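Local coordinates for protein serine repeat antigen 5 (Plasmodium falciparum, PDB 6X42) that adopts the papain-family cysteine protease fold as a pseudo-zymogen, and is probably a malaria-parasite pseudoenzyme rather than a conventional active protease, at residues G187-Y192 / V274-V279; S53-S58 / M100-I105; K206-L211 / Y255-M260; A191-E196 / H219-V224. All blocks are in the same frame, centred on the assembly; numbering follows the deposited sequence.

Contact 1. Residues G187-Y192 / V274-V279; sequences GSVIAY and VVIFNV
I190 and V275 face one another as the antiparallel hydrogen-bonded pair that ties strand 189-193 to strand 273-280. V275 N gives its hydrogen to I190 O at 2.8 Å, and I190 N returns the bond to V275 O at 3.0 Å. On the same face as this pair, I190 extends beyond V275: with CG1 anti to its own carbonyl carbon (chi1 -56°) and the chain straight after it, CD1 lands over one face of the F277 ring, off-centre toward the rim and 3.6 Å from CZ, a CH-pi contact. On the opposite face V189 divides the work between its two branches. CG1 meets I276 CG2 at 3.7 Å, while CG2 meets V274 CG1 at 3.9 Å. In the second shell, helix 172-186 packs on V189 and V274 through I179. On the I190 side lie helices 53-68 and 99-109, and H61 uses both ring nitrogens, one with F277 N and the other with S188 OG. The chemistry is thus divided: two backbone bonds satisfy buried polar groups and set the register, while mainly apolar side chains on both faces, with H61 as a polar link, join this sheet of the beta-barrel domain to helices around it.

Contact 2. Residues S53-S58 / M100-I105; sequences SWIFAS and MEFLQI
With chi1 at -179°, F102 reaches straight out from helix 99-109 and slides its ring beneath S58, while W54, its CG set between backbone N and carbonyl carbon (chi1 63°), swings its indole toward the same helix. These two helices belong to the helical domain of the papain fold; helix 53-68 is its long central helix, which begins at S53, where active relatives carry the nucleophilic cysteine, consistent with a pseudo-zymogen. Their short axes pass 10.0 Å apart at a crossing angle of -71°. S58 CB sits over the centre of the F102 ring, 3.5 Å from CG, a CH-pi contact. W54 works differently, by its rim: CZ3 comes 3.8 Å from F102 N, and CH2 lies 4.0 Å from I105 CD1, both partners near the indole plane. I55 CG1, from the indole's own helix, lies over one indole face and restricts its tilt. Farther along, V81 of helix 78-83 packs on F102, and E101 is anchored by S97 and R92. The hydroxyl of S58 is turned back to its own helix, with CB presented most closely to the phenyl ring: S58 OG donates to W54 O at 2.8 Å, an oxygen that also accepts from S58 N.

Contact 3. Residues K206-L211 / Y255-M260; sequences KKVQNL and YFKVDM
D259 lies beside Q209 and N210 in a short, weakly bonded parallel pairing, 208-209 against 255-259, in the beta-barrel domain of the papain fold. Its side chain can be followed outward. CB touches N210 OD1 at 3.2 Å, and CG lies 3.4 Å from that same oxygen, the amide and carboxylate running side by side in the same direction with their planes 64° apart. At the tip the two oxygens take separate partners: OD1 accepts from the backbone N of Y261 and of G262, the former closing an Asx turn just beyond the strand, while OD2 bonds to the hydroxyl of Y229. The carboxylate is thereby fixed in rotation by groups on both of its oxygens. Behind it, the backbone of Q209 makes the parallel link with both its polar atoms, Q209 N bonding to K257 O at 2.9 Å and Q209 O accepting from D259 N at 2.8 Å. V208 CG1 lies against the D259 backbone, and the apolar packing is modest: L211 CD2 meets V258 CG2 at 3.8 Å as the two side chains cross at about a right angle. Where direct pairing fails before V208, water takes over; one molecule donates to K207 O at 2.7 Å and accepts from K257 N at 2.9 Å.

Contact 4. Residues A191-E196 / H219-V224; sequences AYIKAE and HAVNIV. With CA (calcium ion), chain B.
Y192 bends its ring over the neighbouring strand, with chi1 at -101°, well off a staggered position. Its partner A220 belongs to strand 219-230, which pairs antiparallel with strand 189-193 in the beta-barrel domain of the papain fold. A220 CB sits over one face of the phenol toward the rim, 3.8 Å from CZ, and Y192 CD2 is 3.4 Å from H219 O. Y192 and A220 form a non-hydrogen-bonded pair, set between the hydrogen-bonded pairs A191-V221, whose bonds are nearly straight, and I193-H219. In the latter, I193 N bonds to H219 O at 2.9 Å, but the return bond, H219 N to I193 O at 3.0 Å, is bent to 133° at the hydrogen as the strand ends. On the other face, the H219 imidazole lies alongside I193, whose CG1 meets the ring edge 4.2 Å from CD2. A195 CB touches H219 CB at 3.8 Å. H219 NE2 is hydrogen-bonded to N244 OD1, which fixes the turn of the ring, and W246 packs against it; this matches the histidine-asparagine pair of papain-family active sites. Past A195 lies a calcium ion, which E196 binds together with N197, D214 and a water, E196 OE2 standing 2.3 Å from the metal.

Overall arrangement
Along the chain, contact 2 closes first; contacts 1 and 4 then start from overlapping parts of strand 189-193, sharing A191 and Y192; the strand pairs with strand 273-280 in contact 1 and with strand 219-230 in contact 4. Contact 3 is nested inside the loop closed by contact 1, and its segments alternate with those of contact 4. Contacts 1, 3 and 4 share one mixed sheet. Contact 2 is helical, its centre about 11 Å from that of contact 1, 13 Å from contact 4 and 25 Å from contact 3. S53 OG bonds to A220 N, so the central helix meets the sheet at the interdomain junction where papain-family active sites lie, consistent with a preserved fold.

Contact 1. Residues G187-Y192 / V274-V279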
loop_
_atom_site.group_PDB
_atom_site.type_symbol
_atom_site.label_atom_id
_atom_site.label_comp_id
_atom_site.label_asym_id
_atom_site.label_seq_id
_atom_site.Cartn_x
_atom_site.Cartn_y
_atom_site.Cartn_z
ATOM N N GLY A 187 -7.131 2.614 -6.857
ATOM C CA GLY A 187 -7.286 3.335 -5.614
ATOM C C GLY A 187 -6.001 3.540 -4.847
ATOM O O GLY A 187 -5.977 4.358 -3.908
ATOM N N SER A 188 -4.935 2.843 -5.217
ATOM C CA SER A 188 -3.679 2.901 -4.483
ATOM C C SER A 188 -2.651 2.074 -5.247
ATOM O O SER A 188 -3.001 1.260 -6.111
ATOM C CB SER A 188 -3.812 2.307 -3.080
ATOM O OG SER A 188 -4.147 0.914 -3.134
ATOM N N VAL A 189 -1.386 2.242 -4.858
ATOM C CA VAL A 189 -0.364 1.228 -5.071
ATOM C C VAL A 189 0.300 0.948 -3.729
ATOM O O VAL A 189 0.203 1.737 -2.785
ATOM C CB VAL A 189 0.695 1.625 -6.122
ATOM C CG1 VAL A 189 0.055 1.907 -7.461
ATOM C CG2 VAL A 189 1.541 2.811 -5.634
ATOM N N ILE A 190 0.982 -0.192 -3.646
ATOM C CA ILE A 190 1.912 -0.471 -2.564
ATOM C C ILE A 190 3.223 0.211 -2.919
ATOM O O ILE A 190 3.652 0.148 -4.077
ATOM C CB ILE A 190 2.101 -1.991 -2.416
ATOM C CG1 ILE A 190 0.772 -2.714 -2.196
ATOM C CG2 ILE A 190 3.107 -2.273 -1.296
ATOM C CD1 ILE A 190 0.865 -4.216 -2.493
ATOM N N ALA A 191 3.854 0.873 -1.954
ATOM C CA ALA A 191 5.158 1.486 -2.191
ATOM C C ALA A 191 6.118 1.083 -1.091
ATOM O O ALA A 191 5.713 0.950 0.072
ATOM C CB ALA A 191 5.077 3.021 -2.263
ATOM N N TYR A 192 7.388 0.933 -1.424
ATOM C CA TYR A 192 8.435 0.593 -0.439
ATOM C C TYR A 192 9.299 1.813 -0.192
ATOM O O TYR A 192 9.634 2.460 -1.134
ATOM C CB TYR A 192 9.288 -0.608 -0.852
ATOM C CG TYR A 192 8.845 -1.846 -0.122
ATOM C CD1 TYR A 192 7.956 -2.732 -0.698
ATOM C CD2 TYR A 192 9.225 -2.070 1.189
ATOM C CE1 TYR A 192 7.503 -3.842 -0.010
ATOM C CE2 TYR A 192 8.777 -3.173 1.895
ATOM C CZ TYR A 192 7.918 -4.067 1.289
ATOM O OH TYR A 192 7.468 -5.158 1.970
ATOM N N VAL A 274 7.344 0.317 -6.319
ATOM C CA VAL A 274 5.913 0.143 -6.149
ATOM C C VAL A 274 5.511 -1.244 -6.621
ATOM O O VAL A 274 6.140 -1.821 -7.514
ATOM C CB VAL A 274 5.100 1.236 -6.873
ATOM C CG1 VAL A 274 5.372 2.632 -6.300
ATOM C CG2 VAL A 274 5.344 1.252 -8.352
ATOM N N VAL A 275 4.416 -1.741 -6.054
ATOM C CA VAL A 275 3.834 -3.031 -6.398
ATOM C C VAL A 275 2.337 -2.857 -6.603
ATOM O O VAL A 275 1.662 -2.170 -5.822
ATOM C CB VAL A 275 4.116 -4.102 -5.321
ATOM C CG1 VAL A 275 3.504 -5.440 -5.692
ATOM C CG2 VAL A 275 5.593 -4.253 -5.090
ATOM N N ILE A 276 1.819 -3.498 -7.646
ATOM C CA ILE A 276 0.386 -3.596 -7.898
ATOM C C ILE A 276 -0.005 -5.067 -7.969
ATOM O O ILE A 276 0.788 -5.922 -8.380
ATOM C CB ILE A 276 -0.090 -2.846 -9.155
ATOM C CG1 ILE A 276 0.511 -3.427 -10.411
ATOM C CG2 ILE A 276 0.272 -1.377 -9.053
ATOM C CD1 ILE A 276 -0.125 -2.889 -11.678
ATOM N N PHE A 277 -1.215 -5.361 -7.494
ATOM C CA PHE A 277 -1.775 -6.700 -7.564
ATOM C C PHE A 277 -2.682 -6.815 -8.778
ATOM O O PHE A 277 -3.484 -5.910 -9.052
ATOM C CB PHE A 277 -2.555 -7.013 -6.302
ATOM C CG PHE A 277 -1.708 -7.204 -5.056
ATOM C CD1 PHE A 277 -0.349 -7.490 -5.113
ATOM C CD2 PHE A 277 -2.306 -7.132 -3.801
ATOM C CE1 PHE A 277 0.379 -7.683 -3.944
ATOM C CE2 PHE A 277 -1.569 -7.336 -2.633
ATOM C CZ PHE A 277 -0.242 -7.620 -2.712
ATOM N N ASN A 278 -2.569 -7.932 -9.483
ATOM C CA ASN A 278 -3.367 -8.203 -10.676
ATOM C C ASN A 278 -4.435 -9.223 -10.298
ATOM O O ASN A 278 -4.150 -10.416 -10.178
ATOM C CB ASN A 278 -2.446 -8.707 -11.770
ATOM C CG ASN A 278 -1.325 -7.735 -12.075
ATOM O OD1 ASN A 278 -1.555 -6.537 -12.214
ATOM N ND2 ASN A 278 -0.106 -8.239 -12.154
ATOM N N VAL A 279 -5.658 -8.744 -10.078
ATOM C CA VAL A 279 -6.739 -9.597 -9.598
ATOM C C VAL A 279 -7.988 -9.429 -10.450
ATOM O O VAL A 279 -8.225 -8.381 -11.055
ATOM C CB VAL A 279 -7.062 -9.320 -8.119
ATOM C CG1 VAL A 279 -5.811 -9.490 -7.259
ATOM C CG2 VAL A 279 -7.639 -7.929 -7.976
#

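Contact 2. Residues S53-S58 / M100-I105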
loop_
_atom_site.group_PDB
_atom_site.type_symbol
_atom_site.label_atom_id
_atom_site.label_comp_id
_atom_site.label_asym_id
_atom_site.label_seq_id
_atom_site.Cartn_x
_atom_site.Cartn_y
_atom_site.Cartn_z
ATOM N N SER A 53 4.194 -4.041 8.298
ATOM C CA SER A 53 3.710 -3.118 7.272
ATOM C C SER A 53 3.442 -3.817 5.945
ATOM O O SER A 53 2.565 -3.381 5.189
ATOM C CB SER A 53 4.678 -1.957 7.055
ATOM O OG SER A 53 5.883 -2.376 6.414
ATOM N N TRP A 54 4.194 -4.875 5.629
ATOM C CA TRP A 54 3.952 -5.589 4.378
ATOM C C TRP A 54 2.501 -6.058 4.304
ATOM O O TRP A 54 1.899 -6.074 3.224
ATOM C CB TRP A 54 4.930 -6.753 4.230
ATOM C CG TRP A 54 4.827 -7.842 5.270
ATOM C CD1 TRP A 54 5.288 -7.790 6.551
ATOM C CD2 TRP A 54 4.237 -9.123 5.103
ATOM N NE1 TRP A 54 5.023 -8.977 7.190
ATOM C CE2 TRP A 54 4.379 -9.810 6.322
ATOM C CE3 TRP A 54 3.612 -9.773 4.035
ATOM C CZ2 TRP A 54 3.930 -11.114 6.504
ATOM C CZ3 TRP A 54 3.148 -11.057 4.224
ATOM C CH2 TRP A 54 3.312 -11.713 5.451
ATOM N N ILE A 55 1.928 -6.444 5.446
ATOM C CA ILE A 55 0.539 -6.890 5.505
ATOM C C ILE A 55 -0.417 -5.707 5.386
ATOM O O ILE A 55 -1.384 -5.743 4.623
ATOM C CB ILE A 55 0.269 -7.673 6.802
ATOM C CG1 ILE A 55 1.255 -8.811 6.998
ATOM C CG2 ILE A 55 -1.169 -8.209 6.771
ATOM C CD1 ILE A 55 1.074 -9.556 8.342
ATOM N N PHE A 56 -0.186 -4.650 6.164
ATOM C CA PHE A 56 -1.083 -3.497 6.131
ATOM C C PHE A 56 -1.134 -2.857 4.752
ATOM O O PHE A 56 -2.214 -2.538 4.246
ATOM C CB PHE A 56 -0.695 -2.487 7.229
ATOM C CG PHE A 56 -1.090 -2.957 8.616
ATOM C CD1 PHE A 56 -0.210 -3.694 9.399
ATOM C CD2 PHE A 56 -2.356 -2.733 9.098
ATOM C CE1 PHE A 56 -0.594 -4.186 10.635
ATOM C CE2 PHE A 56 -2.741 -3.210 10.341
ATOM C CZ PHE A 56 -1.852 -3.950 11.105
ATOM N N ALA A 57 0.023 -2.666 4.120
ATOM C CA ALA A 57 0.018 -2.008 2.813
ATOM C C ALA A 57 -0.588 -2.908 1.735
ATOM O O ALA A 57 -1.308 -2.442 0.835
ATOM C CB ALA A 57 1.435 -1.596 2.441
ATOM N N SER A 58 -0.295 -4.204 1.800
ATOM C CA SER A 58 -0.832 -5.127 0.810
ATOM C C SER A 58 -2.337 -5.262 0.958
ATOM O O SER A 58 -3.073 -5.262 -0.037
ATOM C CB SER A 58 -0.163 -6.494 0.935
ATOM O OG SER A 58 1.209 -6.473 0.592
ATOM N N MET A 100 4.812 -10.230 -2.322
ATOM C CA MET A 100 4.824 -11.545 -2.953
ATOM C C MET A 100 4.343 -12.614 -1.984
ATOM O O MET A 100 3.548 -13.487 -2.356
ATOM C CB MET A 100 6.243 -11.827 -3.462
ATOM C CG MET A 100 6.852 -10.690 -4.339
ATOM S SD MET A 100 7.605 -9.201 -3.553
ATOM C CE MET A 100 7.214 -7.960 -4.776
ATOM N N GLU A 101 4.834 -12.589 -0.743
ATOM C CA GLU A 101 4.381 -13.618 0.183
ATOM C C GLU A 101 2.915 -13.410 0.552
ATOM O O GLU A 101 2.172 -14.375 0.762
ATOM C CB GLU A 101 5.240 -13.723 1.447
ATOM C CG GLU A 101 4.729 -14.922 2.286
ATOM C CD GLU A 101 5.420 -15.199 3.622
ATOM O OE1 GLU A 101 6.293 -14.431 4.074
ATOM O OE2 GLU A 101 5.076 -16.233 4.235
ATOM N N PHE A 102 2.483 -12.155 0.651
ATOM C CA PHE A 102 1.077 -11.870 0.917
ATOM C C PHE A 102 0.176 -12.587 -0.080
ATOM O O PHE A 102 -0.804 -13.245 0.301
ATOM C CB PHE A 102 0.870 -10.356 0.903
ATOM C CG PHE A 102 -0.524 -9.930 1.190
ATOM C CD1 PHE A 102 -0.911 -9.578 2.489
ATOM C CD2 PHE A 102 -1.449 -9.802 0.168
ATOM C CE1 PHE A 102 -2.201 -9.172 2.754
ATOM C CE2 PHE A 102 -2.735 -9.386 0.431
ATOM C CZ PHE A 102 -3.118 -9.068 1.729
ATOM N N LEU A 103 0.496 -12.490 -1.368
ATOM C CA LEU A 103 -0.330 -13.178 -2.349
ATOM C C LEU A 103 -0.269 -14.695 -2.183
ATOM O O LEU A 103 -1.265 -15.390 -2.397
ATOM C CB LEU A 103 0.099 -12.795 -3.757
ATOM C CG LEU A 103 -0.228 -11.371 -4.178
ATOM C CD1 LEU A 103 0.270 -11.179 -5.596
ATOM C CD2 LEU A 103 -1.702 -11.061 -4.114
ATOM N N GLN A 104 0.897 -15.234 -1.831
ATOM C CA GLN A 104 1.009 -16.677 -1.647
ATOM C C GLN A 104 0.106 -17.165 -0.528
ATOM O O GLN A 104 -0.468 -18.255 -0.616
ATOM C CB GLN A 104 2.456 -17.037 -1.337
ATOM C CG GLN A 104 2.731 -18.519 -1.491
ATOM C CD GLN A 104 2.591 -18.986 -2.950
ATOM O OE1 GLN A 104 3.082 -18.333 -3.874
ATOM N NE2 GLN A 104 1.906 -20.101 -3.153
ATOM N N ILE A 105 -0.023 -16.381 0.540
ATOM C CA ILE A 105 -0.896 -16.760 1.643
ATOM C C ILE A 105 -2.347 -16.797 1.189
ATOM O O ILE A 105 -3.087 -17.739 1.515
ATOM C CB ILE A 105 -0.674 -15.794 2.823
ATOM C CG1 ILE A 105 0.714 -16.040 3.414
ATOM C CG2 ILE A 105 -1.779 -15.942 3.866
ATOM C CD1 ILE A 105 1.241 -14.890 4.184
#

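Contact 3. Residues K206-L211 / Y255-M260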
loop_
_atom_site.group_PDB
_atom_site.type_symbol
_atom_site.label_atom_id
_atom_site.label_comp_id
_atom_site.label_asym_id
_atom_site.label_seq_id
_atom_site.Cartn_x
_atom_site.Cartn_y
_atom_site.Cartn_z
ATOM N N LYS A 206 2.141 19.239 8.271
ATOM C CA LYS A 206 1.416 19.230 7.003
ATOM C C LYS A 206 2.247 19.648 5.800
ATOM O O LYS A 206 1.720 19.701 4.684
ATOM C CB LYS A 206 0.172 20.120 7.101
ATOM C CG LYS A 206 -0.939 19.512 7.957
ATOM C CD LYS A 206 -1.870 20.562 8.535
ATOM C CE LYS A 206 -2.972 19.912 9.379
ATOM N NZ LYS A 206 -3.661 18.777 8.678
ATOM N N LYS A 207 3.517 19.943 5.989
ATOM C CA LYS A 207 4.389 20.349 4.904
ATOM C C LYS A 207 4.618 19.185 3.929
ATOM O O LYS A 207 4.544 18.011 4.295
ATOM C CB LYS A 207 5.710 20.768 5.543
ATOM C CG LYS A 207 6.891 20.984 4.651
ATOM C CD LYS A 207 8.160 21.165 5.511
ATOM C CE LYS A 207 9.306 20.257 5.039
ATOM N NZ LYS A 207 9.645 20.390 3.584
ATOM N N VAL A 208 4.944 19.511 2.680
ATOM C CA VAL A 208 5.431 18.496 1.741
ATOM C C VAL A 208 6.893 18.211 2.057
ATOM O O VAL A 208 7.741 19.107 1.998
ATOM C CB VAL A 208 5.259 18.949 0.283
ATOM C CG1 VAL A 208 5.818 17.877 -0.649
ATOM C CG2 VAL A 208 3.801 19.248 -0.057
ATOM N N GLN A 209 7.182 16.971 2.425
ATOM C CA GLN A 209 8.547 16.574 2.713
ATOM C C GLN A 209 9.347 16.493 1.418
ATOM O O GLN A 209 8.790 16.309 0.339
ATOM C CB GLN A 209 8.546 15.216 3.438
ATOM C CG GLN A 209 7.681 15.190 4.697
ATOM C CD GLN A 209 8.111 16.147 5.745
ATOM O OE1 GLN A 209 9.279 16.515 5.857
ATOM N NE2 GLN A 209 7.153 16.543 6.576
ATOM N N ASN A 210 10.662 16.669 1.528
ATOM C CA ASN A 210 11.535 16.711 0.352
ATOM C C ASN A 210 12.872 16.093 0.724
ATOM O O ASN A 210 13.647 16.680 1.471
ATOM C CB ASN A 210 11.721 18.148 -0.149
ATOM C CG ASN A 210 12.471 18.213 -1.483
ATOM O OD1 ASN A 210 12.089 17.564 -2.447
ATOM N ND2 ASN A 210 13.501 19.038 -1.550
ATOM N N LEU A 211 13.167 14.919 0.190
ATOM C CA LEU A 211 14.361 14.217 0.625
ATOM C C LEU A 211 14.679 13.096 -0.347
ATOM O O LEU A 211 13.844 12.688 -1.154
ATOM C CB LEU A 211 14.178 13.649 2.032
ATOM C CG LEU A 211 13.221 12.462 2.205
ATOM C CD1 LEU A 211 13.472 11.859 3.581
ATOM C CD2 LEU A 211 11.779 12.864 2.020
ATOM N N TYR A 255 -1.045 10.092 7.455
ATOM C CA TYR A 255 -0.570 10.243 6.084
ATOM C C TYR A 255 0.581 11.252 6.050
ATOM O O TYR A 255 0.855 11.954 7.032
ATOM C CB TYR A 255 -1.706 10.759 5.187
ATOM C CG TYR A 255 -2.896 9.842 5.061
ATOM C CD1 TYR A 255 -3.898 9.838 6.016
ATOM C CD2 TYR A 255 -3.023 8.992 3.975
ATOM C CE1 TYR A 255 -4.995 8.998 5.909
ATOM C CE2 TYR A 255 -4.116 8.151 3.836
ATOM C CZ TYR A 255 -5.094 8.138 4.812
ATOM O OH TYR A 255 -6.164 7.278 4.675
ATOM N N PHE A 256 1.231 11.371 4.898
ATOM C CA PHE A 256 2.148 12.476 4.676
ATOM C C PHE A 256 2.196 12.770 3.187
ATOM O O PHE A 256 1.753 11.975 2.362
ATOM C CB PHE A 256 3.554 12.208 5.249
ATOM C CG PHE A 256 4.310 11.058 4.601
ATOM C CD1 PHE A 256 5.287 11.286 3.649
ATOM C CD2 PHE A 256 4.067 9.742 4.980
ATOM C CE1 PHE A 256 5.990 10.240 3.087
ATOM C CE2 PHE A 256 4.775 8.710 4.422
ATOM C CZ PHE A 256 5.732 8.967 3.481
ATOM N N LYS A 257 2.718 13.948 2.853
ATOM C CA LYS A 257 2.992 14.339 1.471
ATOM C C LYS A 257 4.498 14.400 1.262
ATOM O O LYS A 257 5.235 14.844 2.147
ATOM C CB LYS A 257 2.376 15.705 1.151
ATOM C CG LYS A 257 0.871 15.714 1.197
ATOM C CD LYS A 257 0.306 17.092 0.864
ATOM C CE LYS A 257 -1.197 17.100 0.964
ATOM N NZ LYS A 257 -1.652 17.211 2.371
ATOM N N VAL A 258 4.954 13.954 0.101
ATOM C CA VAL A 258 6.382 13.931 -0.200
ATOM C C VAL A 258 6.583 14.324 -1.656
ATOM O O VAL A 258 5.840 13.890 -2.542
ATOM C CB VAL A 258 7.006 12.556 0.155
ATOM C CG1 VAL A 258 6.399 11.431 -0.670
ATOM C CG2 VAL A 258 8.511 12.558 0.008
ATOM N N ASP A 259 7.588 15.158 -1.893
ATOM C CA ASP A 259 7.912 15.588 -3.251
ATOM C C ASP A 259 8.243 14.377 -4.117
ATOM O O ASP A 259 9.014 13.494 -3.727
ATOM C CB ASP A 259 9.097 16.558 -3.179
ATOM C CG ASP A 259 9.312 17.327 -4.471
ATOM O OD1 ASP A 259 9.784 16.688 -5.430
ATOM O OD2 ASP A 259 8.983 18.535 -4.531
ATOM N N MET A 260 7.643 14.334 -5.308
ATOM C CA MET A 260 7.781 13.170 -6.167
ATOM C C MET A 260 9.210 12.966 -6.662
ATOM O O MET A 260 9.638 11.834 -6.915
ATOM C CB MET A 260 6.943 13.377 -7.414
ATOM C CG MET A 260 5.490 13.115 -7.243
ATOM S SD MET A 260 4.696 13.199 -8.879
ATOM C CE MET A 260 2.988 13.241 -8.298
HETATM O O HOH W 1 3.097 15.843 4.996
HETATM O O HOH W 2 11.212 13.836 -1.927
#

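Contact 4. Residues A191-E196 / H219-V224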
loop_
_atom_site.group_PDB
_atom_site.type_symbol
_atom_site.label_atom_id
_atom_site.label_comp_id
_atom_site.label_asym_id
_atom_site.label_seq_id
_atom_site.Cartn_x
_atom_site.Cartn_y
_atom_site.Cartn_z
ATOM N N ALA A 191 3.854 0.873 -1.954
ATOM C CA ALA A 191 5.158 1.486 -2.191
ATOM C C ALA A 191 6.118 1.083 -1.091
ATOM O O ALA A 191 5.713 0.950 0.072
ATOM C CB ALA A 191 5.077 3.021 -2.263
ATOM N N TYR A 192 7.388 0.933 -1.424
ATOM C CA TYR A 192 8.435 0.593 -0.439
ATOM C C TYR A 192 9.299 1.813 -0.192
ATOM O O TYR A 192 9.634 2.460 -1.134
ATOM C CB TYR A 192 9.288 -0.608 -0.852
ATOM C CG TYR A 192 8.845 -1.846 -0.122
ATOM C CD1 TYR A 192 7.956 -2.732 -0.698
ATOM C CD2 TYR A 192 9.225 -2.070 1.189
ATOM C CE1 TYR A 192 7.503 -3.842 -0.010
ATOM C CE2 TYR A 192 8.777 -3.173 1.895
ATOM C CZ TYR A 192 7.918 -4.067 1.289
ATOM O OH TYR A 192 7.468 -5.158 1.970
ATOM N N ILE A 193 9.569 2.104 1.065
ATOM C CA ILE A 193 10.463 3.154 1.520
ATOM C C ILE A 193 11.390 2.572 2.583
ATOM O O ILE A 193 11.192 1.469 3.087
ATOM C CB ILE A 193 9.695 4.374 2.083
ATOM C CG1 ILE A 193 8.894 4.016 3.347
ATOM C CG2 ILE A 193 8.761 4.935 1.016
ATOM C CD1 ILE A 193 8.339 5.250 4.067
ATOM N N LYS A 194 12.418 3.335 2.939
ATOM C CA LYS A 194 13.234 3.015 4.104
ATOM C C LYS A 194 12.639 3.765 5.292
ATOM O O LYS A 194 12.521 4.996 5.260
ATOM C CB LYS A 194 14.711 3.356 3.884
ATOM C CG LYS A 194 15.637 2.527 4.787
ATOM C CD LYS A 194 17.102 2.677 4.422
ATOM C CE LYS A 194 17.954 1.617 5.089
ATOM N NZ LYS A 194 19.389 1.828 4.757
ATOM N N ALA A 195 12.243 3.017 6.328
ATOM C CA ALA A 195 11.500 3.607 7.441
ATOM C C ALA A 195 12.270 4.756 8.081
ATOM O O ALA A 195 11.665 5.741 8.532
ATOM C CB ALA A 195 11.174 2.552 8.500
ATOM N N GLU A 196 13.602 4.637 8.154
ATOM C CA GLU A 196 14.389 5.705 8.759
ATOM C C GLU A 196 14.045 7.063 8.163
ATOM O O GLU A 196 14.109 8.082 8.857
ATOM C CB GLU A 196 15.893 5.431 8.605
ATOM C CG GLU A 196 16.446 5.682 7.204
ATOM C CD GLU A 196 17.954 5.509 7.068
ATOM O OE1 GLU A 196 18.542 4.679 7.807
ATOM O OE2 GLU A 196 18.538 6.150 6.162
ATOM N N HIS A 219 10.109 -0.922 4.465
ATOM C CA HIS A 219 8.829 -0.606 5.081
ATOM C C HIS A 219 7.853 -0.298 3.963
ATOM O O HIS A 219 8.144 0.511 3.080
ATOM C CB HIS A 219 9.021 0.594 6.032
ATOM C CG HIS A 219 7.771 1.021 6.717
ATOM N ND1 HIS A 219 7.153 0.271 7.692
ATOM C CD2 HIS A 219 7.038 2.148 6.580
ATOM C CE1 HIS A 219 6.062 0.903 8.082
ATOM N NE2 HIS A 219 5.965 2.041 7.418
ATOM N N ALA A 220 6.708 -0.959 4.006
ATOM C CA ALA A 220 5.683 -0.805 2.991
ATOM C C ALA A 220 4.628 0.207 3.427
ATOM O O ALA A 220 4.177 0.190 4.567
ATOM C CB ALA A 220 5.001 -2.133 2.694
ATOM N N VAL A 221 4.278 1.105 2.503
ATOM C CA VAL A 221 3.270 2.139 2.656
ATOM C C VAL A 221 2.386 2.095 1.410
ATOM O O VAL A 221 2.528 1.205 0.581
ATOM C CB VAL A 221 3.906 3.525 2.871
ATOM C CG1 VAL A 221 4.669 3.566 4.191
ATOM C CG2 VAL A 221 4.821 3.887 1.701
ATOM N N ASN A 222 1.438 3.030 1.282
ATOM C CA ASN A 222 0.632 3.105 0.066
ATOM C C ASN A 222 0.676 4.520 -0.476
ATOM O O ASN A 222 0.503 5.484 0.273
ATOM C CB ASN A 222 -0.822 2.713 0.320
ATOM C CG ASN A 222 -0.959 1.288 0.808
ATOM O OD1 ASN A 222 -1.015 1.039 2.015
ATOM N ND2 ASN A 222 -0.973 0.336 -0.129
ATOM N N ILE A 223 0.842 4.649 -1.790
ATOM C CA ILE A 223 0.570 5.919 -2.456
ATOM C C ILE A 223 -0.906 5.935 -2.799
ATOM O O ILE A 223 -1.420 4.987 -3.410
ATOM C CB ILE A 223 1.459 6.124 -3.688
ATOM C CG1 ILE A 223 2.927 6.218 -3.283
ATOM C CG2 ILE A 223 1.019 7.378 -4.440
ATOM C CD1 ILE A 223 3.891 6.168 -4.463
ATOM N N VAL A 224 -1.599 6.983 -2.356
ATOM C CA VAL A 224 -3.053 7.067 -2.445
ATOM C C VAL A 224 -3.548 8.285 -3.195
ATOM O O VAL A 224 -4.762 8.416 -3.392
ATOM C CB VAL A 224 -3.711 6.973 -1.051
ATOM C CG1 VAL A 224 -3.248 5.714 -0.342
ATOM C CG2 VAL A 224 -3.443 8.214 -0.197
HETATM CA CA CA B . 18.213 7.694 4.467
HETATM O O HOH W 3 17.793 9.487 2.876
#